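Local atomic coordinates of acetyl-xylan esterase (Streptomyces lividans, PDB entry 2CC0), a protein that removes acetyl groups from acetylated xylan as a metal-dependent family 4 carbohydrate esterase, with zinc bound in its active site. Residues A[66-71]-A[103-108]; A[76-81]-A[114-119]; A[98-103]-A[120-125]. All blocks are in the same frame, centred on the assembly; numbering follows the deposited sequence.

Interaction 1: residues A[66-71]-A[103-108]; sequences HPHMTQ and YGETNA. With ZN (zinc ion), chain C; ACT (acetate ion), chain D.
Y103 lies between two histidines of 66-71. The H68 ring forms an offset stack on one face, with centroids 3.8 Å apart. On the opposite face H66 presents the CE1 edge of its imidazole, an edge-to-face pair with planes at 80°. Tyrosine suits this place because both ring faces are used while OH stays at the polar rim, where a water links it to H66 O.

H68 gives a nearly straight hydrogen bond from ND1 to OE1 of E105 (2.7 Å, 171°) that meets the carboxylate on its syn side and fixes the ring's rotation. The same OE1 accepts a second hydrogen bond, from a water that in turn accepts one from T70 N.

With CG of H66 anti to the backbone N (chi1 -156°), NE2 of H66 meets the zinc at 2.2 Å, beside D13 and H62, while CE1 meets Y103. Acetate chelates the metal, and its O atom accepts a hydrogen bond from Y103 N (2.8 Å).

Methyl CG2 of T70 packs 3.5 Å from T106 C. N107 caps helix 108-116 through L110 N. The two loops lead from the zinc site to the starts of helices 74-90 and 108-116, and M69 is buried against M77 and E80 of the first and L110 of the second.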
loop_
_atom_site.group_PDB
_atom_site.type_symbol
_atom_site.label_atom_id
_atom_site.label_comp_id
_atom_site.label_asym_id
_atom_site.label_seq_id
_atom_site.Cartn_x
_atom_site.Cartn_y
_atom_site.Cartn_z
ATOM N N HIS A 66 -16.115 -14.525 -5.596
ATOM C CA HIS A 66 -14.699 -14.869 -5.459
ATOM C C HIS A 66 -14.075 -15.483 -6.749
ATOM O O HIS A 66 -13.364 -16.484 -6.666
ATOM C CB HIS A 66 -14.503 -15.805 -4.237
ATOM C CG HIS A 66 -13.121 -15.784 -3.657
ATOM N ND1 HIS A 66 -12.075 -16.507 -4.184
ATOM C CD2 HIS A 66 -12.619 -15.138 -2.575
ATOM C CE1 HIS A 66 -10.991 -16.315 -3.455
ATOM N NE2 HIS A 66 -11.292 -15.489 -2.473
ATOM N N PRO A 67 -14.333 -14.878 -7.922
ATOM C CA PRO A 67 -13.705 -15.398 -9.147
ATOM C C PRO A 67 -12.259 -14.942 -9.227
ATOM O O PRO A 67 -11.868 -14.028 -8.487
ATOM C CB PRO A 67 -14.498 -14.701 -10.266
ATOM C CG PRO A 67 -14.894 -13.403 -9.670
ATOM C CD PRO A 67 -15.178 -13.688 -8.203
ATOM N N HIS A 68 -11.490 -15.535 -10.136
ATOM C CA HIS A 68 -10.207 -14.958 -10.515
ATOM C C HIS A 68 -10.550 -13.761 -11.400
ATOM O O HIS A 68 -10.835 -13.909 -12.577
ATOM C CB HIS A 68 -9.394 -16.002 -11.283
ATOM C CG HIS A 68 -8.848 -17.089 -10.417
ATOM N ND1 HIS A 68 -7.633 -16.987 -9.771
ATOM C CD2 HIS A 68 -9.353 -18.301 -10.085
ATOM C CE1 HIS A 68 -7.418 -18.087 -9.068
ATOM N NE2 HIS A 68 -8.443 -18.900 -9.247
ATOM N N MET A 69 -10.538 -12.557 -10.835
ATOM C CA MET A 69 -11.099 -11.351 -11.500
ATOM C C MET A 69 -10.382 -10.979 -12.799
ATOM O O MET A 69 -10.994 -10.442 -13.715
ATOM C CB MET A 69 -11.106 -10.131 -10.549
ATOM C CG MET A 69 -12.081 -10.215 -9.337
ATOM S SD MET A 69 -13.849 -9.915 -9.665
ATOM C CE MET A 69 -13.942 -8.121 -9.836
ATOM N N THR A 70 -9.086 -11.244 -12.859
ATOM C CA THR A 70 -8.313 -10.860 -14.037
ATOM C C THR A 70 -8.634 -11.776 -15.220
ATOM O O THR A 70 -8.237 -11.477 -16.345
ATOM C CB THR A 70 -6.791 -10.805 -13.756
ATOM O OG1 THR A 70 -6.288 -12.130 -13.558
ATOM C CG2 THR A 70 -6.485 -9.928 -12.525
ATOM N N GLN A 71 -9.361 -12.867 -14.963
ATOM C CA GLN A 71 -9.851 -13.729 -16.056
ATOM C C GLN A 71 -11.203 -13.265 -16.634
ATOM O O GLN A 71 -11.700 -13.850 -17.627
ATOM C CB GLN A 71 -9.924 -15.174 -15.572
ATOM C CG GLN A 71 -8.559 -15.750 -15.230
ATOM C CD GLN A 71 -8.629 -17.146 -14.639
ATOM O OE1 GLN A 71 -9.631 -17.851 -14.787
ATOM N NE2 GLN A 71 -7.566 -17.548 -13.949
ATOM N N TYR A 103 -7.586 -13.698 -4.386
ATOM C CA TYR A 103 -6.234 -14.272 -4.725
ATOM C C TYR A 103 -5.177 -13.182 -4.824
ATOM O O TYR A 103 -4.065 -13.463 -5.257
ATOM C CB TYR A 103 -6.255 -15.074 -6.044
ATOM C CG TYR A 103 -7.419 -16.043 -6.091
ATOM C CD1 TYR A 103 -7.399 -17.218 -5.328
ATOM C CD2 TYR A 103 -8.559 -15.752 -6.830
ATOM C CE1 TYR A 103 -8.489 -18.101 -5.346
ATOM C CE2 TYR A 103 -9.662 -16.633 -6.862
ATOM C CZ TYR A 103 -9.618 -17.803 -6.108
ATOM O OH TYR A 103 -10.705 -18.658 -6.125
ATOM N N GLY A 104 -5.531 -11.934 -4.481
ATOM C CA GLY A 104 -4.595 -10.806 -4.623
ATOM C C GLY A 104 -4.311 -10.432 -6.078
ATOM O O GLY A 104 -3.400 -9.648 -6.338
ATOM N N GLU A 105 -5.077 -11.008 -7.010
ATOM C CA GLU A 105 -4.805 -10.887 -8.444
ATOM C C GLU A 105 -5.471 -9.654 -9.010
ATOM O O GLU A 105 -6.710 -9.492 -8.944
ATOM C CB GLU A 105 -5.264 -12.148 -9.205
ATOM C CG GLU A 105 -4.406 -13.360 -8.836
ATOM C CD GLU A 105 -4.990 -14.716 -9.258
ATOM O OE1 GLU A 105 -6.142 -14.780 -9.735
ATOM O OE2 GLU A 105 -4.263 -15.733 -9.074
ATOM N N THR A 106 -4.647 -8.805 -9.616
ATOM C CA THR A 106 -5.145 -7.523 -10.131
ATOM C C THR A 106 -4.550 -7.168 -11.505
ATOM O O THR A 106 -3.560 -7.752 -11.927
ATOM C CB THR A 106 -4.914 -6.401 -9.076
ATOM O OG1 THR A 106 -5.479 -5.164 -9.527
ATOM C CG2 THR A 106 -3.447 -6.212 -8.772
ATOM N N ASN A 107 -5.204 -6.233 -12.190
ATOM C CA ASN A 107 -4.678 -5.636 -13.421
ATOM C C ASN A 107 -5.282 -4.255 -13.624
ATOM O O ASN A 107 -6.084 -3.792 -12.794
ATOM C CB ASN A 107 -4.872 -6.564 -14.646
ATOM C CG ASN A 107 -6.336 -6.780 -15.012
ATOM O OD1 ASN A 107 -7.221 -5.998 -14.632
ATOM N ND2 ASN A 107 -6.596 -7.847 -15.788
ATOM N N ALA A 108 -4.877 -3.563 -14.692
ATOM C CA ALA A 108 -5.313 -2.155 -14.876
ATOM C C ALA A 108 -6.822 -2.076 -15.064
ATOM O O ALA A 108 -7.444 -1.118 -14.650
ATOM C CB ALA A 108 -4.601 -1.517 -16.082
HETATM ZN ZN ZN C . -10.760 -14.598 -0.508
HETATM C C ACT D . -8.275 -13.665 -0.825
HETATM O O ACT D . -8.594 -14.367 -1.815
HETATM O OXT ACT D . -8.804 -13.941 0.290
HETATM C CH3 ACT D . -7.303 -12.533 -0.977
HETATM O O HOH W 1 -12.832 -19.095 -8.096
HETATM O O HOH W 2 -8.807 -11.401 -8.475
HETATM O O HOH W 3 -8.931 -8.875 -17.400
HETATM O O HOH W 4 -7.444 -13.379 -11.517
HETATM O O HOH W 5 -9.847 -16.331 0.185
#

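Interaction 2: residues A[76-81]-A[114-119]; sequences QMDSEI and EAKYGL
Helix 74-90 meets the C-terminal end of helix 108-116 here, at the point where the chain turns from that helix into strand 120-121 of a beta-alpha-beta unit. D78 serves both polar partners, one with each carboxylate oxygen. OD1 of D78 accepts a hydrogen bond from OH of Y117 at 2.5 Å, a short distance, and OD2 of D78 forms a salt bridge with NZ of K116 at 2.7 Å. Both donors arrive on the syn side of their oxygen, about 20° out of the carboxylate plane, and the carboxylate stands 75° from the tyrosine ring, near whose plane it lies at the hydroxyl edge. With CG of D78 anti to its backbone N (chi1 -165°), the short acid is swung from the helix flank to the two donors. K116 needs its length: the chain is extended all the way to NZ, and its CG passes over one face of the Y117 ring.

A Schellman motif ends the helix just after K116 and turns the chain back to L119. L119 N bonds to E114 O, and G118 N bonds to A115 O at 3.0 Å. G118 sits at the C-prime position with positive phi, a conformation that glycine adopts easily, and its carbonyl is taken up by K97 NZ.

Next to the D78 bonds, the contact is apolar. CG2 of I81 lies 3.9 Å from CD2 of Y117, and the same methyl is pressed to 3.4 Å from CD1 of L119, tighter than an ordinary carbon contact; the two side chains run alongside one another with opposite sense. A branched residue serves well here, because the other arm of I81 ends in CD1, 4.4 Å from CG of E114. F99 of strand 98-99 packs against I81, E114 and L119 alike.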
loop_
_atom_site.group_PDB
_atom_site.type_symbol
_atom_site.label_atom_id
_atom_site.label_comp_id
_atom_site.label_asym_id
_atom_site.label_seq_id
_atom_site.Cartn_x
_atom_site.Cartn_y
_atom_site.Cartn_z
ATOM N N GLN A 76 -18.044 -7.933 -16.435
ATOM C CA GLN A 76 -18.184 -8.958 -15.393
ATOM C C GLN A 76 -17.510 -8.507 -14.089
ATOM O O GLN A 76 -18.035 -8.751 -12.983
ATOM C CB GLN A 76 -17.613 -10.293 -15.861
ATOM C CG GLN A 76 -18.343 -10.867 -17.102
ATOM C CD GLN A 76 -17.578 -12.014 -17.768
ATOM O OE1 GLN A 76 -16.366 -11.917 -18.078
ATOM N NE2 GLN A 76 -18.296 -13.118 -18.014
ATOM N N MET A 77 -16.358 -7.846 -14.205
ATOM C CA MET A 77 -15.706 -7.315 -12.992
ATOM C C MET A 77 -16.595 -6.260 -12.338
ATOM O O MET A 77 -16.737 -6.212 -11.108
ATOM C CB MET A 77 -14.357 -6.674 -13.316
ATOM C CG MET A 77 -13.277 -7.562 -13.939
ATOM S SD MET A 77 -11.840 -6.489 -14.162
ATOM C CE MET A 77 -10.684 -7.543 -15.061
ATOM N N ASP A 78 -17.187 -5.402 -13.176
ATOM C CA ASP A 78 -18.083 -4.351 -12.719
ATOM C C ASP A 78 -19.287 -4.959 -11.979
ATOM O O ASP A 78 -19.622 -4.539 -10.878
ATOM C CB ASP A 78 -18.515 -3.509 -13.909
ATOM C CG ASP A 78 -19.157 -2.194 -13.492
ATOM O OD1 ASP A 78 -20.180 -2.233 -12.796
ATOM O OD2 ASP A 78 -18.633 -1.117 -13.875
ATOM N N SER A 79 -19.906 -5.978 -12.572
ATOM C CA SER A 79 -21.001 -6.677 -11.922
ATOM C C SER A 79 -20.616 -7.257 -10.556
ATOM O O SER A 79 -21.342 -7.099 -9.577
ATOM C CB SER A 79 -21.513 -7.798 -12.847
ATOM O OG SER A 79 -22.572 -8.510 -12.236
ATOM N N GLU A 80 -19.467 -7.917 -10.488
ATOM C CA GLU A 80 -19.020 -8.528 -9.246
ATOM C C GLU A 80 -18.822 -7.477 -8.151
ATOM O O GLU A 80 -19.228 -7.658 -6.996
ATOM C CB GLU A 80 -17.704 -9.276 -9.508
ATOM C CG GLU A 80 -17.880 -10.629 -10.206
ATOM C CD GLU A 80 -18.129 -11.797 -9.255
ATOM O OE1 GLU A 80 -17.793 -11.704 -8.062
ATOM O OE2 GLU A 80 -18.664 -12.832 -9.725
ATOM N N ILE A 81 -18.176 -6.377 -8.506
ATOM C CA ILE A 81 -17.902 -5.324 -7.522
ATOM C C ILE A 81 -19.178 -4.554 -7.109
ATOM O O ILE A 81 -19.463 -4.363 -5.905
ATOM C CB ILE A 81 -16.781 -4.397 -8.032
ATOM C CG1 ILE A 81 -15.431 -5.114 -7.821
ATOM C CG2 ILE A 81 -16.785 -3.081 -7.275
ATOM C CD1 ILE A 81 -14.233 -4.423 -8.475
ATOM N N GLU A 114 -12.416 -0.621 -9.792
ATOM C CA GLU A 114 -12.306 -0.161 -8.404
ATOM C C GLU A 114 -12.514 1.350 -8.318
ATOM O O GLU A 114 -13.282 1.827 -7.474
ATOM C CB GLU A 114 -10.927 -0.478 -7.825
ATOM C CG GLU A 114 -10.642 -1.960 -7.659
ATOM C CD GLU A 114 -9.147 -2.265 -7.529
ATOM O OE1 GLU A 114 -8.313 -1.324 -7.529
ATOM O OE2 GLU A 114 -8.803 -3.459 -7.376
ATOM N N ALA A 115 -11.838 2.103 -9.194
ATOM C CA ALA A 115 -11.902 3.578 -9.165
ATOM C C ALA A 115 -13.330 4.064 -9.429
ATOM O O ALA A 115 -13.802 4.994 -8.765
ATOM C CB ALA A 115 -10.943 4.176 -10.190
ATOM N N LYS A 116 -14.020 3.416 -10.379
ATOM C CA LYS A 116 -15.406 3.765 -10.692
ATOM C C LYS A 116 -16.274 3.771 -9.421
ATOM O O LYS A 116 -17.129 4.642 -9.245
ATOM C CB LYS A 116 -15.980 2.766 -11.705
ATOM C CG LYS A 116 -17.451 3.016 -12.057
ATOM C CD LYS A 116 -17.976 2.071 -13.131
ATOM C CE LYS A 116 -19.497 2.182 -13.217
ATOM N NZ LYS A 116 -19.987 1.206 -14.234
ATOM N N TYR A 117 -16.051 2.783 -8.545
ATOM C CA TYR A 117 -16.863 2.579 -7.333
ATOM C C TYR A 117 -16.261 3.214 -6.081
ATOM O O TYR A 117 -16.757 2.995 -4.963
ATOM C CB TYR A 117 -17.180 1.079 -7.138
ATOM C CG TYR A 117 -18.165 0.635 -8.208
ATOM C CD1 TYR A 117 -19.526 0.916 -8.080
ATOM C CD2 TYR A 117 -17.723 0.033 -9.390
ATOM C CE1 TYR A 117 -20.435 0.567 -9.087
ATOM C CE2 TYR A 117 -18.628 -0.340 -10.405
ATOM C CZ TYR A 117 -19.984 -0.038 -10.255
ATOM O OH TYR A 117 -20.896 -0.360 -11.247
ATOM N N GLY A 118 -15.196 4.006 -6.275
ATOM C CA GLY A 118 -14.533 4.678 -5.166
ATOM C C GLY A 118 -13.875 3.745 -4.171
ATOM O O GLY A 118 -13.825 4.050 -2.963
ATOM N N LEU A 119 -13.361 2.620 -4.674
ATOM C CA LEU A 119 -12.722 1.602 -3.835
ATOM C C LEU A 119 -11.191 1.674 -3.901
ATOM O O LEU A 119 -10.612 1.739 -4.975
ATOM C CB LEU A 119 -13.175 0.205 -4.297
ATOM C CG LEU A 119 -14.653 -0.090 -4.040
ATOM C CD1 LEU A 119 -15.101 -1.279 -4.897
ATOM C CD2 LEU A 119 -14.967 -0.390 -2.554
#

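Interaction 3: residues A[98-103]-A[120-125]; sequences LFRPPY and TEVIWD. With ACT (acetate ion), chain D.
R100 reaches across to the chain at V122 and I123 and fastens itself there by its guanidinium. Its CG is anti to the backbone N (chi1 176°), the next torsion keeps the chain extended, and a bend at chi3 (-81°) turns the head onto two successive carbonyls. NH2 of R100 donates to I123 O at 2.8 Å, approaching nearly along the C=O axis. NE of R100 bonds to V122 O at 3.2 Å from above that carbonyl's plane, with a weak second bond to I123 O. NH1 points to D12, its salt-bridge partner, and to T10.

W124 lies over one face of the guanidinium, offering the edge of its indole: NE of R100 is 3.7 Å from CE3 of W124 and near the ring plane. The chi1 of 53° sets the indole between backbone N and carbonyl carbon and directs its six-membered ring to the acetate, whose methyl lies 3.4 Å from CZ3 of W124.

Before this, strands 98-99 and 120-121 pair in parallel through F99 N to T120 O and V122 N to F99 O (2.8 Å). L98 and T120 point to the same face of the two-strand sheet, touching through CD2 and CB; CD2 of L98 also meets CG2 of V122. P101, which has no N-H to give, packs its ring against CG of E121 and CD1 of I123, while the E121 carboxylate goes to T106 and R111.

Buried main-chain oxygens are thus satisfied by an arginine whose charge is probably offset by its salt bridge with D12. Arginine suits the place because it serves carbonyls and acid at once, and the tryptophan gives the acetate methyl an apolar wall, consistent with a place for the substrate's acetyl group.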
loop_
_atom_site.group_PDB
_atom_site.type_symbol
_atom_site.label_atom_id
_atom_site.label_comp_id
_atom_site.label_asym_id
_atom_site.label_seq_id
_atom_site.Cartn_x
_atom_site.Cartn_y
_atom_site.Cartn_z
ATOM N N LEU A 98 -13.087 0.029 0.656
ATOM C CA LEU A 98 -11.932 -0.864 0.433
ATOM C C LEU A 98 -12.334 -2.122 -0.324
ATOM O O LEU A 98 -13.417 -2.671 -0.104
ATOM C CB LEU A 98 -11.324 -1.300 1.769
ATOM C CG LEU A 98 -10.969 -0.177 2.757
ATOM C CD1 LEU A 98 -10.496 -0.794 4.047
ATOM C CD2 LEU A 98 -9.936 0.800 2.155
ATOM N N PHE A 99 -11.446 -2.589 -1.202
ATOM C CA PHE A 99 -11.696 -3.792 -1.982
ATOM C C PHE A 99 -10.451 -4.649 -1.974
ATOM O O PHE A 99 -9.352 -4.148 -2.231
ATOM C CB PHE A 99 -12.037 -3.397 -3.433
ATOM C CG PHE A 99 -12.089 -4.582 -4.387
ATOM C CD1 PHE A 99 -13.177 -5.458 -4.371
ATOM C CD2 PHE A 99 -11.022 -4.829 -5.274
ATOM C CE1 PHE A 99 -13.196 -6.563 -5.243
ATOM C CE2 PHE A 99 -11.024 -5.927 -6.140
ATOM C CZ PHE A 99 -12.132 -6.804 -6.130
ATOM N N ARG A 100 -10.612 -5.942 -1.690
ATOM C CA ARG A 100 -9.466 -6.857 -1.804
ATOM C C ARG A 100 -9.743 -7.820 -2.948
ATOM O O ARG A 100 -10.762 -8.536 -2.924
ATOM C CB ARG A 100 -9.226 -7.634 -0.498
ATOM C CG ARG A 100 -8.100 -8.664 -0.624
ATOM C CD ARG A 100 -7.816 -9.216 0.746
ATOM N NE ARG A 100 -6.949 -8.323 1.527
ATOM C CZ ARG A 100 -6.854 -8.385 2.858
ATOM N NH1 ARG A 100 -7.617 -9.250 3.530
ATOM N NH2 ARG A 100 -6.024 -7.579 3.499
ATOM N N PRO A 101 -8.866 -7.839 -3.968
ATOM C CA PRO A 101 -9.121 -8.756 -5.075
ATOM C C PRO A 101 -8.993 -10.202 -4.574
ATOM O O PRO A 101 -8.065 -10.525 -3.817
ATOM C CB PRO A 101 -7.959 -8.476 -6.043
ATOM C CG PRO A 101 -7.420 -7.133 -5.660
ATOM C CD PRO A 101 -7.615 -7.075 -4.152
ATOM N N PRO A 102 -9.917 -11.080 -4.991
ATOM C CA PRO A 102 -9.691 -12.501 -4.722
ATOM C C PRO A 102 -8.290 -12.924 -5.207
ATOM O O PRO A 102 -7.859 -12.544 -6.309
ATOM C CB PRO A 102 -10.787 -13.177 -5.561
ATOM C CG PRO A 102 -11.928 -12.167 -5.597
ATOM C CD PRO A 102 -11.210 -10.822 -5.660
ATOM N N TYR A 103 -7.586 -13.698 -4.386
ATOM C CA TYR A 103 -6.234 -14.272 -4.725
ATOM C C TYR A 103 -5.177 -13.182 -4.824
ATOM O O TYR A 103 -4.065 -13.463 -5.257
ATOM C CB TYR A 103 -6.255 -15.074 -6.044
ATOM C CG TYR A 103 -7.419 -16.043 -6.091
ATOM C CD1 TYR A 103 -7.399 -17.218 -5.328
ATOM C CD2 TYR A 103 -8.559 -15.752 -6.830
ATOM C CE1 TYR A 103 -8.489 -18.101 -5.346
ATOM C CE2 TYR A 103 -9.662 -16.633 -6.862
ATOM C CZ TYR A 103 -9.618 -17.803 -6.108
ATOM O OH TYR A 103 -10.705 -18.658 -6.125
ATOM N N THR A 120 -10.560 1.623 -2.737
ATOM C CA THR A 120 -9.106 1.486 -2.640
ATOM C C THR A 120 -8.751 0.008 -2.611
ATOM O O THR A 120 -9.310 -0.732 -1.809
ATOM C CB THR A 120 -8.644 2.177 -1.357
ATOM O OG1 THR A 120 -8.982 3.567 -1.490
ATOM C CG2 THR A 120 -7.122 2.047 -1.147
ATOM N N GLU A 121 -7.802 -0.417 -3.456
ATOM C CA GLU A 121 -7.378 -1.827 -3.448
ATOM C C GLU A 121 -6.505 -2.093 -2.240
ATOM O O GLU A 121 -5.571 -1.328 -1.955
ATOM C CB GLU A 121 -6.605 -2.142 -4.735
ATOM C CG GLU A 121 -6.256 -3.592 -4.947
ATOM C CD GLU A 121 -5.586 -3.742 -6.293
ATOM O OE1 GLU A 121 -6.308 -3.930 -7.303
ATOM O OE2 GLU A 121 -4.343 -3.642 -6.323
ATOM N N VAL A 122 -6.775 -3.204 -1.565
ATOM C CA VAL A 122 -6.034 -3.589 -0.375
ATOM C C VAL A 122 -5.576 -5.026 -0.539
ATOM O O VAL A 122 -6.393 -5.951 -0.560
ATOM C CB VAL A 122 -6.905 -3.471 0.890
ATOM C CG1 VAL A 122 -6.123 -3.964 2.118
ATOM C CG2 VAL A 122 -7.366 -2.012 1.084
ATOM N N ILE A 123 -4.266 -5.203 -0.693
ATOM C CA ILE A 123 -3.646 -6.520 -0.721
ATOM C C ILE A 123 -3.284 -6.873 0.725
ATOM O O ILE A 123 -4.134 -6.870 1.592
ATOM C CB ILE A 123 -2.426 -6.561 -1.712
ATOM C CG1 ILE A 123 -2.794 -5.881 -3.040
ATOM C CG2 ILE A 123 -1.981 -8.005 -1.973
ATOM C CD1 ILE A 123 -3.931 -6.606 -3.834
ATOM N N TRP A 124 -2.013 -7.129 1.002
ATOM C CA TRP A 124 -1.576 -7.402 2.379
ATOM C C TRP A 124 -0.047 -7.334 2.411
ATOM O O TRP A 124 0.618 -7.360 1.359
ATOM C CB TRP A 124 -2.064 -8.775 2.911
ATOM C CG TRP A 124 -1.717 -9.894 2.003
ATOM C CD1 TRP A 124 -0.523 -10.575 1.956
ATOM C CD2 TRP A 124 -2.545 -10.454 0.975
ATOM N NE1 TRP A 124 -0.557 -11.523 0.954
ATOM C CE2 TRP A 124 -1.787 -11.475 0.342
ATOM C CE3 TRP A 124 -3.860 -10.197 0.523
ATOM C CZ2 TRP A 124 -2.295 -12.242 -0.726
ATOM C CZ3 TRP A 124 -4.362 -10.955 -0.560
ATOM C CH2 TRP A 124 -3.574 -11.968 -1.156
ATOM N N ASP A 125 0.483 -7.204 3.622
ATOM C CA ASP A 125 1.929 -7.249 3.872
ATOM C C ASP A 125 2.356 -8.660 4.305
ATOM O O ASP A 125 3.462 -9.125 3.981
ATOM C CB ASP A 125 2.296 -6.221 4.955
ATOM C CG ASP A 125 2.046 -4.805 4.478
ATOM O OD1 ASP A 125 2.899 -4.323 3.686
ATOM O OD2 ASP A 125 1.005 -4.185 4.826
HETATM C C ACT D . -8.275 -13.665 -0.825
HETATM O O ACT D . -8.594 -14.367 -1.815
HETATM O OXT ACT D . -8.804 -13.941 0.290
HETATM C CH3 ACT D . -7.303 -12.533 -0.977
#

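In the fold
All three contacts lie on the same side of the chain's centre, within the polysaccharide deacetylase region. Between centres, interaction 1 is about 12 Å from interaction 2 and about 10 Å from interaction 3, while interactions 2 and 3 are about 13 Å apart. In chain order come 66-71, 76-81, 98-103, 103-108, 114-119 and 120-125, so the contacts interlock. Y103 belongs to interactions 1 and 3, which T106 and E121 also join. M69 and P67 connect interaction 1 to 2, F99 and E114 connect 2 to 3. The beta-alpha-beta unit 98-99, 108-116, 120-121 thereby carries the loops that line the acetate site, and all three contacts also touch the second subunit.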